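Local coordinates for acetyl-CoA acetyltransferase (Bacillus anthracis, PDB 3SS6), which probably catalyses the thiolase condensation of two acetyl-CoA molecules to acetoacetyl-CoA and free CoA, and the reverse cleavage, at residues A[6-11]-A[259-264]; A[22-27]-A[202-207]; A[124-129]-A[140-145]; A[178-183]-A[334-339]; A[374-379]-A[388-393]. One frame throughout, in Å; residues are numbered along the deposited sequence.

Interaction 1 of 5, residues A[6-11]-A[259-264]; sequences NVVITA and VLMSEE
L260 lays its CD2 branch against two side chains of the neighbouring strand, 3.8 Å from V7 CG1 and 4.0 Å from I9 CG1; L260 and I9 run side by side in the same direction. On the other face of the sheet M261 bends back at its last torsion (chi3 67°), which brings the methyl CE over T10, 3.7 Å from CG2. T10 OG1 also lies against V259 CG1, though its hydrogen bond goes to G44 O. V8 spreads its two methyls, CG2 4.0 Å from M261 CG and CG1 across the CB and CG of E263. These are two antiparallel strands near the middle of the large mixed sheet that runs through both thiolase halves, with helix 93-107 touching V7 and L260. V8 and M261 form a hydrogen-bonded pair, V8 N giving to M261 O at 3.0 Å in a nearly straight bond. Past the ladder, E263 N, at the start of helix 263-269, bonds to N6 O, while S262 OG caps that helix at K265 N. N6 ND2 reaches E263 OE1 at 2.9 Å, with the oxygen in the plane of the amide; E263 OE2 turns instead to a salt bridge with R276.

Interaction 2 of 5, residues A[22-27]-A[202-207]; sequences GALKNV and VPITIK. With SO4 (sulfate ion), chain J.
Two overlapping type I turns, G22 to K25 and L24 to V27, coil residues 22-27 beside strand 204-207 without a backbone hydrogen bond between them, the nearest CA atoms, those of V27 and I206, being 7.3 Å apart. I206 does most of the touching. Its CG1 meets V27 CG2 at 3.8 Å, and its CD1 reaches both A23 O, at 3.7 Å, and L24 CD2. L24 CD2 also touches I204 CG2, at 4.0 Å, and the leucine side chain runs at about a right angle to each isoleucine. V27 holds CG1 anti to the backbone N (chi1 179°), which leaves CG2 as the branch facing I206. The loop links strand 7-19 to helix 29-43 in the thiolase N-terminal half, and strand 204-207 pairs with strand 212-215 in a small two-stranded sheet. F215 of that sheet and L32 of the helix extend the apolar cluster. N26 ND2 donates to O2 of a sulfate, probably from the crystallisation liquor, at 3.0 Å in a nearly straight bond, and it also bonds E208 OE1. K25 NZ lies 3.6 Å from sulfate O4; the lysine makes a cation-pi contact with W133 of a second subunit.

Interaction 3 of 5, residues A[124-129]-A[140-145]; sequences SPYALK and GEIRDT. With SO4 (sulfate ion), chain E.
P125 O takes two donors from T145: a short bond from OG1 at 2.7 Å and a weak one from the backbone N at 3.4 Å. T145 OG1 stands between its own N and carbonyl carbon (chi1 58°), and this turns the hydroxyl to the proline carbonyl. Next along, Y126 lays its ring over D144, whose CA sits 3.8 Å from the ring centroid, a CH-pi contact displaced toward the rim. The planes of the Y126 ring and the D144 carboxylate are 32° apart. The tyrosine OH bonds to Q138 O of a third subunit, and D144 OD1 makes a salt bridge to R132 of a second. The two segments form a short beta hairpin within the tetramer, and both strands continue into sheets of other subunits. A127 and R143 are its hydrogen-bonded pair, A127 N giving to R143 O at 2.8 Å in the carbonyl plane. Beside them K129 NZ comes within 4.2 Å of R143 NE; both form salt bridges to E148, which probably offsets the like charges. R143 NH1 also bridges back to E141 OE1 at 3.0 Å, on the syn side but tilted out of the carboxylate plane. Near the connecting loop, E141 N donates to sulfate O3 at 2.7 Å.

Interaction 4 of 5, residues A[178-183]-A[334-339]; sequences DEVALR and LDREKV. With SO4 (sulfate ion), chain D.
The charged contacts come first: R336 NH1 meets E179 OE2 at 2.9 Å in a salt bridge whose hydrogen bond is bent and weak, with carboxylate and guanidinium planes 71° apart. It rests on one of two conformers of E179 and is doubtful to that extent. A water accepts from R336 NH2, while R336 NE pairs with E329. Among the other hydrogen bonds, R183 NH2, on a chain extended from CG to NE, gives to V339 O at 2.9 Å, arriving nearly along the C=O axis. A sulfate, probably from the crystallisation liquor, takes the other edge of the group: O3 accepts from R183 NH2 at 3.1 Å, and NE makes weak bonds to O2 and O3. D335 OD1 accepts from E337 N, an Asx turn leading into the short 3-10 segment 336-338. In the packing, R336 CG lies over one face of the R183 guanidinium, 3.7 Å above its plane, as the two arginines slide past each other in opposite directions. V180 CG2 lies over one face of the R336 guanidinium. The contact joins helix 174-194 to the loop after helix 322-332, whose L326 touches both V180 and R336, while K338 is hydrogen-bonded to strand 314-317.

Interaction 5 of 5, residues A[374-379]-A[388-393]; sequences KGIASL and ALFIEA
I376 and F390 lie side by side and point the same way, I376 CG1 being 3.8 Å from F390 CD1 while its CG2 sits over one face of the ring. Along the same face of the sheet S378 brings its CB and OG against A388 CB, with OG at 3.8 Å. S378 OG stands anti to its own N (chi1 -177°) and bonds to V387 O, just before residues 388-393. At the far end K374 and E392 run alongside each other, K374 CE 3.9 Å from E392 OE2; K374 NZ and E392 OE2 are 4.5 Å apart, beyond a salt bridge. On the reverse face I391 CG1 lies over the backbone of G375, 3.8 Å from G375 O.

Four backbone bonds set this register. G375 and I391 exchange a pair at 3.0 Å, N to O in each direction, and A377 and L389 exchange a second. Both are hydrogen-bonded pairs of the antiparallel hairpin 374-381 and 385-393, part of the large mixed sheet close to its edge strand 314-317. Between them I376 and F390 form a non-hydrogen-bonded pair.

Further out, L302 of helix 294-305 touches both I376 and F390, and helix 352-370 packs on A377, L389 and I391 from the other face, so the sheet is layered between helices. Strand 314-317 bonds to the outer edge of 374-379, and strand 275-284 flanks 388-393.

Overall arrangement
From the N terminus, strand 7-19 enters interaction 1, where residues 6-11 pair with residues 259-264 and close the longest loop. Within that loop lies interaction 2, which brings residues 22-27 to 202-207, and inside interaction 2 in turn is the hairpin of interaction 3, out at the tetramer interface. Interaction 4 crosses both interactions 1 and 2: its residues 178-183, on helix 174-194, fall inside their loops, but its partner 334-339 comes later, tying the N-terminal thiolase half to the C-terminal one. Interaction 5 follows as a local hairpin near the C terminus. Its strands share the large sheet with interaction 1, with centres about 15 Å apart.

Interaction 1 of 5, residues A[6-11]-A[259-264]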
# COMPACT_ATOMS: atom_id res chain seq x y z
N ASN A 6 -5.97 -19.25 47.01
CA ASN A 6 -4.96 -19.98 46.26
C ASN A 6 -5.46 -20.18 44.84
O ASN A 6 -6.65 -20.39 44.63
CB ASN A 6 -4.70 -21.36 46.88
CG ASN A 6 -4.05 -21.29 48.25
OD1 ASN A 6 -3.55 -20.24 48.66
ND2 ASN A 6 -4.04 -22.43 48.96
N VAL A 7 -4.54 -20.13 43.88
CA VAL A 7 -4.88 -20.28 42.47
C VAL A 7 -4.45 -21.66 41.95
O VAL A 7 -3.28 -22.03 42.06
CB VAL A 7 -4.20 -19.21 41.63
CG1 VAL A 7 -4.62 -19.34 40.16
CG2 VAL A 7 -4.55 -17.82 42.17
N VAL A 8 -5.39 -22.41 41.40
CA VAL A 8 -5.07 -23.72 40.83
C VAL A 8 -5.42 -23.74 39.35
O VAL A 8 -6.18 -22.90 38.86
CB VAL A 8 -5.77 -24.89 41.57
CG1 VAL A 8 -5.33 -24.91 43.04
CG2 VAL A 8 -7.28 -24.77 41.46
N ILE A 9 -4.83 -24.69 38.65
CA ILE A 9 -4.95 -24.80 37.20
C ILE A 9 -5.59 -26.14 36.91
O ILE A 9 -5.06 -27.17 37.30
CB ILE A 9 -3.55 -24.76 36.55
CG1 ILE A 9 -2.91 -23.38 36.76
CG2 ILE A 9 -3.63 -25.07 35.05
CD1 ILE A 9 -1.39 -23.39 36.61
N THR A 10 -6.73 -26.13 36.22
CA THR A 10 -7.46 -27.38 35.99
C THR A 10 -7.36 -27.96 34.58
O THR A 10 -7.76 -29.12 34.34
CB THR A 10 -8.95 -27.23 36.36
OG1 THR A 10 -9.55 -26.22 35.54
CG2 THR A 10 -9.09 -26.85 37.83
N ALA A 11 -6.83 -27.17 33.64
CA ALA A 11 -6.60 -27.64 32.28
C ALA A 11 -5.47 -26.81 31.70
O ALA A 11 -5.29 -25.65 32.10
CB ALA A 11 -7.86 -27.50 31.41
N VAL A 259 -7.03 -23.18 32.15
CA VAL A 259 -8.20 -22.82 32.94
C VAL A 259 -7.72 -22.71 34.39
O VAL A 259 -7.11 -23.64 34.92
CB VAL A 259 -9.33 -23.87 32.85
CG1 VAL A 259 -10.48 -23.49 33.79
CG2 VAL A 259 -9.82 -24.01 31.40
N LEU A 260 -7.96 -21.55 35.00
CA LEU A 260 -7.55 -21.30 36.37
C LEU A 260 -8.77 -21.02 37.22
O LEU A 260 -9.75 -20.43 36.74
CB LEU A 260 -6.60 -20.10 36.44
CG LEU A 260 -5.31 -20.20 35.61
CD1 LEU A 260 -5.47 -19.55 34.22
CD2 LEU A 260 -4.17 -19.56 36.37
N MET A 261 -8.73 -21.41 38.49
CA MET A 261 -9.82 -21.07 39.40
C MET A 261 -9.30 -21.05 40.83
O MET A 261 -8.16 -21.43 41.09
CB MET A 261 -10.98 -22.07 39.24
CG MET A 261 -10.63 -23.51 39.66
SD MET A 261 -12.00 -24.65 39.37
CE MET A 261 -12.08 -24.62 37.57
N SER A 262 -10.11 -20.57 41.77
CA SER A 262 -9.71 -20.63 43.16
C SER A 262 -9.65 -22.08 43.60
O SER A 262 -10.39 -22.93 43.08
CB SER A 262 -10.67 -19.84 44.05
OG SER A 262 -11.95 -20.45 44.07
N GLU A 263 -8.77 -22.39 44.54
CA GLU A 263 -8.70 -23.74 45.05
C GLU A 263 -10.03 -24.15 45.68
O GLU A 263 -10.44 -25.31 45.61
CB GLU A 263 -7.55 -23.88 46.05
CG GLU A 263 -7.28 -25.34 46.40
CD GLU A 263 -5.94 -25.55 47.09
OE1 GLU A 263 -5.28 -24.55 47.43
OE2 GLU A 263 -5.56 -26.72 47.29
N GLU A 264 -10.71 -23.19 46.30
CA GLU A 264 -12.02 -23.46 46.91
C GLU A 264 -13.06 -23.83 45.85
O GLU A 264 -13.86 -24.74 46.07
CB GLU A 264 -12.48 -22.28 47.77
CG GLU A 264 -11.64 -22.08 49.02
CD GLU A 264 -12.29 -21.15 50.03
OE1 GLU A 264 -13.14 -20.32 49.64
OE2 GLU A 264 -11.95 -21.25 51.23

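Interaction 2 of 5, residues A[22-27]-A[202-207]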
# COMPACT_ATOMS: atom_id res chain seq x y z
N GLY A 22 3.55 -21.74 7.18
CA GLY A 22 3.24 -23.16 7.23
C GLY A 22 1.76 -23.48 7.36
O GLY A 22 0.92 -22.85 6.72
N ALA A 23 1.44 -24.46 8.21
CA ALA A 23 0.07 -24.97 8.30
C ALA A 23 -0.94 -23.91 8.70
O ALA A 23 -2.10 -23.97 8.29
CB ALA A 23 0.02 -26.15 9.30
N LEU A 24 -0.50 -22.94 9.51
CA LEU A 24 -1.40 -21.90 10.02
C LEU A 24 -1.26 -20.57 9.28
O LEU A 24 -1.68 -19.52 9.76
CB LEU A 24 -1.18 -21.71 11.54
CG LEU A 24 -1.40 -22.98 12.38
CD1 LEU A 24 -0.92 -22.79 13.83
CD2 LEU A 24 -2.89 -23.39 12.32
N LYS A 25 -0.69 -20.64 8.07
CA LYS A 25 -0.49 -19.47 7.21
C LYS A 25 -1.70 -18.55 7.14
O LYS A 25 -1.57 -17.33 7.24
CB LYS A 25 -0.14 -19.93 5.79
CG LYS A 25 0.14 -18.81 4.81
CD LYS A 25 0.39 -19.44 3.44
CE LYS A 25 1.33 -18.63 2.59
NZ LYS A 25 1.60 -19.34 1.30
N ASN A 26 -2.87 -19.16 6.94
CA ASN A 26 -4.10 -18.42 6.67
C ASN A 26 -5.05 -18.42 7.84
O ASN A 26 -6.27 -18.43 7.65
CB ASN A 26 -4.82 -19.06 5.48
CG ASN A 26 -4.00 -18.98 4.21
OD1 ASN A 26 -3.39 -17.96 3.93
ND2 ASN A 26 -3.98 -20.07 3.45
N VAL A 27 -4.51 -18.43 9.05
CA VAL A 27 -5.35 -18.42 10.24
C VAL A 27 -5.08 -17.14 11.01
O VAL A 27 -3.91 -16.78 11.21
CB VAL A 27 -5.07 -19.65 11.11
CG1 VAL A 27 -5.92 -19.64 12.36
CG2 VAL A 27 -5.33 -20.94 10.31
N VAL A 202 -4.14 -29.64 21.02
CA VAL A 202 -5.47 -29.55 20.43
C VAL A 202 -5.30 -29.37 18.93
O VAL A 202 -4.73 -28.38 18.49
CB VAL A 202 -6.20 -28.31 20.96
CG1 VAL A 202 -7.58 -28.17 20.35
CG2 VAL A 202 -6.29 -28.36 22.50
N PRO A 203 -5.79 -30.33 18.13
CA PRO A 203 -5.62 -30.18 16.68
C PRO A 203 -6.44 -29.01 16.15
O PRO A 203 -7.53 -28.73 16.64
CB PRO A 203 -6.15 -31.50 16.12
CG PRO A 203 -7.03 -32.04 17.20
CD PRO A 203 -6.40 -31.62 18.49
N ILE A 204 -5.90 -28.33 15.15
CA ILE A 204 -6.58 -27.19 14.56
C ILE A 204 -7.04 -27.59 13.17
O ILE A 204 -6.26 -28.14 12.41
CB ILE A 204 -5.63 -25.99 14.40
CG1 ILE A 204 -4.95 -25.66 15.75
CG2 ILE A 204 -6.36 -24.78 13.80
CD1 ILE A 204 -5.92 -25.18 16.83
N THR A 205 -8.31 -27.33 12.85
CA THR A 205 -8.81 -27.61 11.51
C THR A 205 -8.81 -26.32 10.73
O THR A 205 -9.47 -25.35 11.12
CB THR A 205 -10.23 -28.23 11.54
OG1 THR A 205 -10.21 -29.50 12.20
CG2 THR A 205 -10.75 -28.43 10.11
N ILE A 206 -8.02 -26.28 9.66
CA ILE A 206 -7.95 -25.09 8.82
C ILE A 206 -8.82 -25.30 7.60
O ILE A 206 -8.62 -26.25 6.84
CB ILE A 206 -6.51 -24.78 8.34
CG1 ILE A 206 -5.56 -24.62 9.53
CG2 ILE A 206 -6.48 -23.49 7.51
CD1 ILE A 206 -4.81 -25.87 9.90
N LYS A 207 -9.80 -24.42 7.42
CA LYS A 207 -10.65 -24.50 6.25
C LYS A 207 -9.99 -23.74 5.12
O LYS A 207 -10.06 -22.51 5.06
CB LYS A 207 -12.05 -23.95 6.54
CG LYS A 207 -12.80 -24.70 7.63
CD LYS A 207 -14.31 -24.53 7.50
CE LYS A 207 -15.04 -25.13 8.69
NZ LYS A 207 -14.71 -26.58 8.88
S SO4 J . -2.29 -19.56 -0.24
O1 SO4 J . -3.56 -19.31 -0.92
O2 SO4 J . -2.51 -20.44 0.90
O3 SO4 J . -1.36 -20.19 -1.18
O4 SO4 J . -1.72 -18.29 0.21

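Interaction 3 of 5, residues A[124-129]-A[140-145]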
# COMPACT_ATOMS: atom_id res chain seq x y z
N SER A 124 0.09 -11.95 9.89
CA SER A 124 0.22 -10.56 10.33
C SER A 124 0.35 -9.61 9.14
O SER A 124 0.98 -9.95 8.14
CB SER A 124 1.41 -10.41 11.28
OG SER A 124 1.14 -11.09 12.50
N PRO A 125 -0.25 -8.42 9.26
CA PRO A 125 -0.32 -7.48 8.13
C PRO A 125 0.95 -6.67 7.90
O PRO A 125 1.92 -6.76 8.66
CB PRO A 125 -1.46 -6.54 8.53
CG PRO A 125 -1.35 -6.47 10.01
CD PRO A 125 -0.97 -7.90 10.44
N TYR A 126 0.92 -5.90 6.80
CA TYR A 126 1.89 -4.85 6.54
C TYR A 126 1.23 -3.51 6.84
O TYR A 126 0.00 -3.39 6.79
CB TYR A 126 2.36 -4.90 5.09
CG TYR A 126 3.53 -5.83 4.89
CD1 TYR A 126 3.33 -7.21 4.86
CD2 TYR A 126 4.82 -5.34 4.75
CE1 TYR A 126 4.40 -8.07 4.70
CE2 TYR A 126 5.90 -6.20 4.57
CZ TYR A 126 5.68 -7.57 4.56
OH TYR A 126 6.73 -8.44 4.39
N ALA A 127 2.04 -2.50 7.17
CA ALA A 127 1.53 -1.19 7.57
C ALA A 127 2.15 -0.09 6.71
O ALA A 127 3.30 -0.18 6.29
CB ALA A 127 1.83 -0.93 9.04
N LEU A 128 1.37 0.97 6.48
CA LEU A 128 1.88 2.18 5.83
C LEU A 128 1.71 3.35 6.80
O LEU A 128 0.60 3.64 7.25
CB LEU A 128 1.13 2.46 4.53
CG LEU A 128 1.50 1.58 3.33
CD1 LEU A 128 0.56 1.82 2.16
CD2 LEU A 128 2.94 1.86 2.91
N LYS A 129 2.81 4.01 7.13
CA LYS A 129 2.79 5.07 8.13
C LYS A 129 2.47 6.45 7.56
O LYS A 129 2.08 7.34 8.31
CB LYS A 129 4.12 5.16 8.87
CG LYS A 129 4.65 3.84 9.40
CD LYS A 129 3.72 3.18 10.38
CE LYS A 129 4.29 1.84 10.84
NZ LYS A 129 5.69 1.97 11.35
N GLY A 140 8.65 5.40 -0.31
CA GLY A 140 8.34 5.17 1.09
C GLY A 140 8.59 3.74 1.48
O GLY A 140 9.03 2.93 0.66
N GLU A 141 8.28 3.40 2.72
CA GLU A 141 8.47 2.06 3.21
C GLU A 141 7.16 1.41 3.57
O GLU A 141 6.34 1.99 4.26
CB GLU A 141 9.33 2.08 4.48
CG GLU A 141 10.76 1.62 4.31
CD GLU A 141 11.37 1.18 5.62
OE1 GLU A 141 11.25 1.91 6.61
OE2 GLU A 141 11.96 0.09 5.66
N ILE A 142 6.95 0.19 3.10
CA ILE A 142 5.80 -0.57 3.56
C ILE A 142 6.33 -1.55 4.61
O ILE A 142 7.20 -2.37 4.33
CB ILE A 142 5.05 -1.27 2.40
CG1 ILE A 142 3.85 -2.03 2.96
CG2 ILE A 142 5.95 -2.19 1.61
CD1 ILE A 142 2.89 -2.49 1.89
N ARG A 143 5.81 -1.42 5.82
CA ARG A 143 6.46 -2.04 6.98
C ARG A 143 5.86 -3.37 7.37
O ARG A 143 4.65 -3.52 7.52
CB ARG A 143 6.39 -1.07 8.17
CG ARG A 143 7.04 0.28 7.89
CD ARG A 143 8.56 0.22 8.06
NE ARG A 143 8.95 0.02 9.45
CZ ARG A 143 10.20 0.02 9.89
NH1 ARG A 143 11.21 0.22 9.04
NH2 ARG A 143 10.46 -0.18 11.18
N ASP A 144 6.73 -4.37 7.51
CA ASP A 144 6.30 -5.69 7.96
C ASP A 144 6.11 -5.64 9.48
O ASP A 144 7.06 -5.38 10.22
CB ASP A 144 7.41 -6.69 7.61
CG ASP A 144 7.09 -8.11 8.04
OD1 ASP A 144 6.12 -8.32 8.81
OD2 ASP A 144 7.80 -9.02 7.57
N THR A 145 4.88 -5.84 9.95
CA THR A 145 4.62 -5.76 11.39
C THR A 145 5.40 -6.80 12.21
O THR A 145 5.75 -6.55 13.36
CB THR A 145 3.11 -5.86 11.74
OG1 THR A 145 2.57 -7.09 11.24
CG2 THR A 145 2.35 -4.69 11.15
S SO4 E . 8.20 5.90 5.40
O1 SO4 E . 7.40 5.56 6.59
O2 SO4 E . 9.48 5.20 5.47
O3 SO4 E . 7.52 5.52 4.18
O4 SO4 E . 8.44 7.34 5.39
O HOH W 1 5.31 3.41 5.97

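Interaction 4 of 5, residues A[178-183]-A[334-339]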
# COMPACT_ATOMS: atom_id res chain seq x y z
N ASP A 178 25.36 -23.87 18.93
CA ASP A 178 24.91 -24.92 18.02
C ASP A 178 24.63 -26.23 18.75
O ASP A 178 23.80 -27.02 18.30
CB ASP A 178 25.89 -25.10 16.85
CG ASP A 178 25.80 -23.95 15.85
OD1 ASP A 178 24.83 -23.16 15.96
OD2 ASP A 178 26.68 -23.85 14.96
N GLU A 179 25.30 -26.47 19.88
CA GLU A 179 25.01 -27.65 20.68
C GLU A 179 23.62 -27.54 21.30
O GLU A 179 22.85 -28.51 21.33
CB GLU A 179 26.05 -27.85 21.79
CG GLU A 179 25.76 -29.05 22.68
CD GLU A 179 26.78 -29.24 23.78
OE1 GLU A 179 27.96 -29.51 23.47
OE2 GLU A 179 26.41 -29.12 24.97
N VAL A 180 23.31 -26.35 21.80
CA VAL A 180 21.99 -26.09 22.36
C VAL A 180 20.92 -26.20 21.28
O VAL A 180 19.84 -26.75 21.51
CB VAL A 180 21.93 -24.71 23.05
CG1 VAL A 180 20.48 -24.27 23.26
CG2 VAL A 180 22.67 -24.77 24.37
N ALA A 181 21.23 -25.68 20.09
CA ALA A 181 20.27 -25.73 18.98
C ALA A 181 19.97 -27.17 18.57
O ALA A 181 18.81 -27.54 18.37
CB ALA A 181 20.79 -24.94 17.78
N LEU A 182 21.02 -27.99 18.45
CA LEU A 182 20.84 -29.38 18.07
C LEU A 182 20.04 -30.12 19.13
O LEU A 182 19.17 -30.93 18.83
CB LEU A 182 22.19 -30.06 17.82
CG LEU A 182 22.12 -31.55 17.48
CD1 LEU A 182 21.30 -31.79 16.20
CD2 LEU A 182 23.54 -32.10 17.34
N ARG A 183 20.35 -29.82 20.39
CA ARG A 183 19.65 -30.41 21.52
C ARG A 183 18.16 -30.08 21.45
O ARG A 183 17.31 -30.94 21.69
CB ARG A 183 20.23 -29.88 22.82
CG ARG A 183 19.53 -30.35 24.07
CD ARG A 183 20.16 -29.71 25.30
NE ARG A 183 19.60 -30.23 26.55
CZ ARG A 183 18.53 -29.74 27.16
NH1 ARG A 183 17.86 -28.71 26.62
NH2 ARG A 183 18.11 -30.28 28.30
N LEU A 334 22.71 -23.00 35.94
CA LEU A 334 21.65 -24.00 35.89
C LEU A 334 22.18 -25.40 35.57
O LEU A 334 23.20 -25.55 34.89
CB LEU A 334 20.60 -23.63 34.84
CG LEU A 334 19.87 -22.30 35.00
CD1 LEU A 334 18.96 -22.08 33.82
CD2 LEU A 334 19.10 -22.27 36.31
N ASP A 335 21.46 -26.41 36.05
CA ASP A 335 21.69 -27.79 35.65
C ASP A 335 20.89 -28.08 34.39
O ASP A 335 19.68 -28.27 34.44
CB ASP A 335 21.23 -28.74 36.76
CG ASP A 335 21.43 -30.21 36.40
OD1 ASP A 335 21.80 -30.50 35.24
OD2 ASP A 335 21.23 -31.07 37.29
N ARG A 336 21.57 -28.12 33.25
CA ARG A 336 20.86 -28.23 31.97
C ARG A 336 19.97 -29.47 31.89
O ARG A 336 18.97 -29.48 31.17
CB ARG A 336 21.85 -28.20 30.80
CG ARG A 336 21.16 -28.13 29.44
CD ARG A 336 22.18 -28.20 28.30
NE ARG A 336 23.04 -27.02 28.27
CZ ARG A 336 24.03 -26.83 27.40
NH1 ARG A 336 24.28 -27.75 26.48
NH2 ARG A 336 24.77 -25.73 27.46
N GLU A 337 20.32 -30.52 32.64
CA GLU A 337 19.54 -31.75 32.63
C GLU A 337 18.12 -31.58 33.18
O GLU A 337 17.26 -32.44 32.98
CB GLU A 337 20.26 -32.87 33.39
CG GLU A 337 21.54 -33.34 32.69
CD GLU A 337 22.20 -34.53 33.39
OE1 GLU A 337 23.09 -35.15 32.76
OE2 GLU A 337 21.84 -34.83 34.55
N LYS A 338 17.90 -30.46 33.88
CA LYS A 338 16.58 -30.14 34.40
C LYS A 338 15.85 -29.08 33.58
O LYS A 338 14.72 -28.72 33.90
CB LYS A 338 16.69 -29.64 35.85
CG LYS A 338 17.40 -30.61 36.75
CD LYS A 338 16.93 -30.53 38.19
CE LYS A 338 17.20 -29.18 38.79
NZ LYS A 338 17.09 -29.23 40.29
N VAL A 339 16.49 -28.59 32.53
CA VAL A 339 15.97 -27.42 31.81
C VAL A 339 15.56 -27.75 30.38
O VAL A 339 16.30 -28.39 29.65
CB VAL A 339 17.04 -26.31 31.73
CG1 VAL A 339 16.47 -25.08 31.03
CG2 VAL A 339 17.54 -25.95 33.13
S SO4 D . 21.35 -32.42 28.76
O1 SO4 D . 22.07 -33.47 29.48
O2 SO4 D . 21.89 -32.30 27.40
O3 SO4 D . 19.93 -32.75 28.70
O4 SO4 D . 21.53 -31.15 29.46
O HOH W 2 26.19 -25.79 24.86

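Interaction 5 of 5, residues A[374-379]-A[388-393]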
# COMPACT_ATOMS: atom_id res chain seq x y z
N LYS A 374 7.99 -29.41 41.63
CA LYS A 374 8.29 -27.98 41.52
C LYS A 374 8.81 -27.54 40.15
O LYS A 374 9.79 -28.09 39.64
CB LYS A 374 9.29 -27.57 42.61
CG LYS A 374 8.74 -27.71 44.03
CD LYS A 374 9.69 -27.12 45.05
CE LYS A 374 9.11 -27.18 46.46
NZ LYS A 374 8.95 -28.58 46.93
N GLY A 375 8.16 -26.54 39.58
CA GLY A 375 8.50 -26.05 38.25
C GLY A 375 8.71 -24.54 38.21
O GLY A 375 8.05 -23.80 38.93
N ILE A 376 9.64 -24.11 37.38
CA ILE A 376 9.82 -22.69 37.10
C ILE A 376 9.73 -22.49 35.60
O ILE A 376 10.41 -23.19 34.84
CB ILE A 376 11.21 -22.19 37.55
CG1 ILE A 376 11.38 -22.39 39.05
CG2 ILE A 376 11.39 -20.73 37.18
CD1 ILE A 376 12.80 -22.06 39.56
N ALA A 377 8.89 -21.55 35.17
CA ALA A 377 8.84 -21.18 33.76
C ALA A 377 9.22 -19.70 33.67
O ALA A 377 8.71 -18.87 34.41
CB ALA A 377 7.45 -21.40 33.18
N SER A 378 10.12 -19.37 32.75
CA SER A 378 10.62 -18.00 32.68
C SER A 378 11.07 -17.66 31.28
O SER A 378 11.54 -18.52 30.55
CB SER A 378 11.78 -17.83 33.66
OG SER A 378 12.26 -16.49 33.69
N LEU A 379 10.95 -16.39 30.92
CA LEU A 379 11.42 -15.99 29.60
C LEU A 379 11.80 -14.53 29.52
O LEU A 379 11.31 -13.72 30.30
CB LEU A 379 10.39 -16.36 28.52
CG LEU A 379 9.07 -15.62 28.37
CD1 LEU A 379 8.31 -16.28 27.23
CD2 LEU A 379 8.25 -15.67 29.65
N ALA A 388 8.95 -14.59 35.52
CA ALA A 388 9.04 -15.97 35.98
C ALA A 388 7.78 -16.40 36.72
O ALA A 388 7.16 -15.61 37.45
CB ALA A 388 10.27 -16.17 36.87
N LEU A 389 7.41 -17.66 36.53
CA LEU A 389 6.21 -18.23 37.12
C LEU A 389 6.60 -19.50 37.87
O LEU A 389 7.35 -20.33 37.35
CB LEU A 389 5.21 -18.56 36.00
CG LEU A 389 3.86 -19.14 36.44
CD1 LEU A 389 3.12 -18.16 37.33
CD2 LEU A 389 3.04 -19.50 35.21
N PHE A 390 6.11 -19.63 39.10
CA PHE A 390 6.52 -20.73 39.99
C PHE A 390 5.30 -21.58 40.28
O PHE A 390 4.29 -21.07 40.75
CB PHE A 390 7.11 -20.16 41.28
CG PHE A 390 8.34 -19.33 41.05
CD1 PHE A 390 9.60 -19.87 41.26
CD2 PHE A 390 8.23 -18.03 40.57
CE1 PHE A 390 10.74 -19.11 41.01
CE2 PHE A 390 9.36 -17.27 40.31
CZ PHE A 390 10.62 -17.80 40.55
N ILE A 391 5.38 -22.87 39.95
CA ILE A 391 4.22 -23.75 40.08
C ILE A 391 4.57 -25.05 40.80
O ILE A 391 5.74 -25.45 40.87
CB ILE A 391 3.60 -24.09 38.72
CG1 ILE A 391 4.57 -24.91 37.87
CG2 ILE A 391 3.17 -22.83 37.97
CD1 ILE A 391 3.92 -25.51 36.64
N GLU A 392 3.54 -25.69 41.35
CA GLU A 392 3.70 -27.03 41.92
C GLU A 392 2.66 -27.93 41.30
O GLU A 392 1.46 -27.64 41.37
CB GLU A 392 3.54 -27.00 43.45
CG GLU A 392 4.67 -26.25 44.15
CD GLU A 392 4.50 -26.12 45.65
OE1 GLU A 392 3.39 -26.37 46.17
OE2 GLU A 392 5.49 -25.76 46.32
N ALA A 393 3.10 -29.02 40.68
CA ALA A 393 2.17 -30.01 40.17
C ALA A 393 1.49 -30.71 41.34
O ALA A 393 2.11 -30.95 42.38
CB ALA A 393 2.90 -31.03 39.30